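Local structure of glycosyl hydrolase family 62 protein (Coprinopsis cinerea, 5B6S) at residues A[205-210]-A[227-232]. The protein is an alpha-L-arabinofuranosidase that probably removes arabinofuranosyl side groups from arabinoxylan and related polysaccharides. Sequence-based numbering, arbitrary orientation.
Sequences SNEYLL and TSTSIA
Ser228 O takes the backbone N of Tyr208 at 2.7 Å, and the CA of Glu207 leans on the same oxygen in a CA-H...O contact. The return bond, Ser228 N to Tyr208 O at 3.0 Å, completes an antiparallel hydrogen-bonded pair. Leu209 and Thr227 form the next, non-hydrogen-bonded pair. Past Ser228 the second strand ends and the chain curls round the Tyr208 ring. Thr229 O lies near the ring plane at the CE1 edge, while Ile231 reaches over one face, its CG1 3.5 Å from the ring centroid and 17° off the normal, a CH-pi contact shifted toward CE2; Ile231 CD1 follows, 3.6 Å from Tyr208 CE2. With CG anti to its carbonyl carbon (chi1 -62°), Tyr208 sends its ring along the departing chain. Beyond the paired residues a water bridges the two chain segments, donating to Asn206 O at 3.1 Å and to Thr229 O at 2.8 Å. Within the curl, Ser230 OG accepts from Ala232 N, an ST turn, and Ser228 OG is hydrogen-bonded to Pro234 O. Arg201 and Trp235 also touch the Tyr208 side chain, and Ile231 packs on His154 and Phe156 of strand 152-158, in the neighbouring blade of the five-bladed propeller characteristic of this family. An alanine at Tyr208 would probably leave Ile231 CG1 without its aromatic partner and open a gap between the ring's place and residues 229-231. The two Tyr208-Ser228 bonds thus hold the register at this hairpin's open end, whereas the departing chain meets it mainly through the tyrosine ring, by face and edge, and a shared water.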
loop_
_atom_site.group_PDB
_atom_site.type_symbol
_atom_site.label_atom_id
_atom_site.label_comp_id
_atom_site.label_asym_id
_atom_site.label_seq_id
_atom_site.Cartn_x
_atom_site.Cartn_y
_atom_site.Cartn_z
ATOM N N SER A 205 6.803 -3.964 20.785
ATOM C CA SER A 205 7.829 -2.944 20.878
ATOM C C SER A 205 7.160 -1.584 20.856
ATOM O O SER A 205 5.988 -1.470 20.499
ATOM C CB SER A 205 8.796 -3.062 19.691
ATOM O OG SER A 205 8.183 -2.521 18.528
ATOM N N ASN A 206 7.910 -0.552 21.238
ATOM C CA ASN A 206 7.455 0.827 21.121
ATOM C C ASN A 206 8.068 1.441 19.859
ATOM O O ASN A 206 8.610 2.528 19.897
ATOM C CB ASN A 206 7.831 1.660 22.370
ATOM C CG ASN A 206 7.010 1.294 23.614
ATOM O OD1 ASN A 206 7.531 1.292 24.735
ATOM N ND2 ASN A 206 5.739 1.008 23.429
ATOM N N GLU A 207 8.000 0.710 18.751
ATOM C CA GLU A 207 8.553 1.172 17.491
ATOM C C GLU A 207 7.581 1.011 16.341
ATOM O O GLU A 207 6.638 0.211 16.404
ATOM C CB GLU A 207 9.818 0.395 17.160
ATOM C CG GLU A 207 11.039 0.846 17.936
ATOM C CD GLU A 207 12.215 -0.072 17.691
ATOM O OE1 GLU A 207 12.183 -1.212 18.195
ATOM O OE2 GLU A 207 13.157 0.328 16.985
ATOM N N TYR A 208 7.891 1.743 15.274
ATOM C CA TYR A 208 7.142 1.758 14.037
ATOM C C TYR A 208 8.096 1.429 12.902
ATOM O O TYR A 208 9.302 1.699 12.986
ATOM C CB TYR A 208 6.499 3.129 13.818
ATOM C CG TYR A 208 5.511 3.459 14.909
ATOM C CD1 TYR A 208 5.933 4.075 16.094
ATOM C CD2 TYR A 208 4.177 3.110 14.789
ATOM C CE1 TYR A 208 5.045 4.357 17.110
ATOM C CE2 TYR A 208 3.271 3.386 15.806
ATOM C CZ TYR A 208 3.712 3.997 16.964
ATOM O OH TYR A 208 2.824 4.257 17.986
ATOM N N LEU A 209 7.537 0.818 11.876
ATOM C CA LEU A 209 8.219 0.459 10.641
ATOM C C LEU A 209 7.704 1.300 9.472
ATOM O O LEU A 209 6.498 1.353 9.242
ATOM C CB LEU A 209 7.947 -1.016 10.352
ATOM C CG LEU A 209 8.503 -1.619 9.055
ATOM C CD1 LEU A 209 10.022 -1.636 9.028
ATOM C CD2 LEU A 209 7.970 -3.023 8.870
ATOM N N LEU A 210 8.624 1.911 8.719
ATOM C CA LEU A 210 8.310 2.595 7.468
ATOM C C LEU A 210 8.903 1.816 6.318
ATOM O O LEU A 210 10.112 1.569 6.315
ATOM C CB LEU A 210 8.921 3.998 7.463
ATOM C CG LEU A 210 8.925 4.798 6.162
ATOM C CD1 LEU A 210 7.520 5.050 5.640
ATOM C CD2 LEU A 210 9.658 6.110 6.387
ATOM N N THR A 227 13.007 2.384 10.843
ATOM C CA THR A 227 12.217 2.294 12.092
ATOM C C THR A 227 12.333 3.577 12.921
ATOM O O THR A 227 13.289 4.372 12.770
ATOM C CB THR A 227 12.647 1.112 12.978
ATOM O OG1 THR A 227 14.020 1.303 13.352
ATOM C CG2 THR A 227 12.485 -0.205 12.250
ATOM N N SER A 228 11.347 3.801 13.765
ATOM C CA SER A 228 11.346 4.962 14.660
ATOM C C SER A 228 10.523 4.632 15.893
ATOM O O SER A 228 9.652 3.754 15.860
ATOM C CB SER A 228 10.735 6.173 13.944
ATOM O OG SER A 228 10.627 7.304 14.803
ATOM N N THR A 229 10.758 5.367 16.968
ATOM C CA THR A 229 9.900 5.255 18.148
ATOM C C THR A 229 8.642 6.101 18.048
ATOM O O THR A 229 7.794 6.057 18.935
ATOM C CB THR A 229 10.652 5.663 19.431
ATOM O OG1 THR A 229 11.162 6.969 19.255
ATOM C CG2 THR A 229 11.784 4.733 19.686
ATOM N N SER A 230 8.514 6.907 16.996
ATOM C CA SER A 230 7.306 7.711 16.813
ATOM C C SER A 230 6.873 7.660 15.356
ATOM O O SER A 230 7.709 7.608 14.459
ATOM C CB SER A 230 7.605 9.153 17.201
ATOM O OG SER A 230 6.535 9.993 16.866
ATOM N N ILE A 231 5.565 7.724 15.113
ATOM C CA ILE A 231 5.063 7.843 13.740
ATOM C C ILE A 231 5.609 9.124 13.066
ATOM O O ILE A 231 5.779 9.180 11.837
ATOM C CB ILE A 231 3.511 7.784 13.693
ATOM C CG1 ILE A 231 3.025 6.436 14.285
ATOM C CG2 ILE A 231 3.016 8.006 12.261
ATOM C CD1 ILE A 231 1.541 6.376 14.643
ATOM N N ALA A 232 5.889 10.142 13.874
ATOM C CA ALA A 232 6.399 11.412 13.370
ATOM C C ALA A 232 7.908 11.414 13.115
ATOM O O ALA A 232 8.455 12.435 12.655
ATOM C CB ALA A 232 6.014 12.532 14.323
HETATM O O HOH W 1 6.381 4.458 20.758
#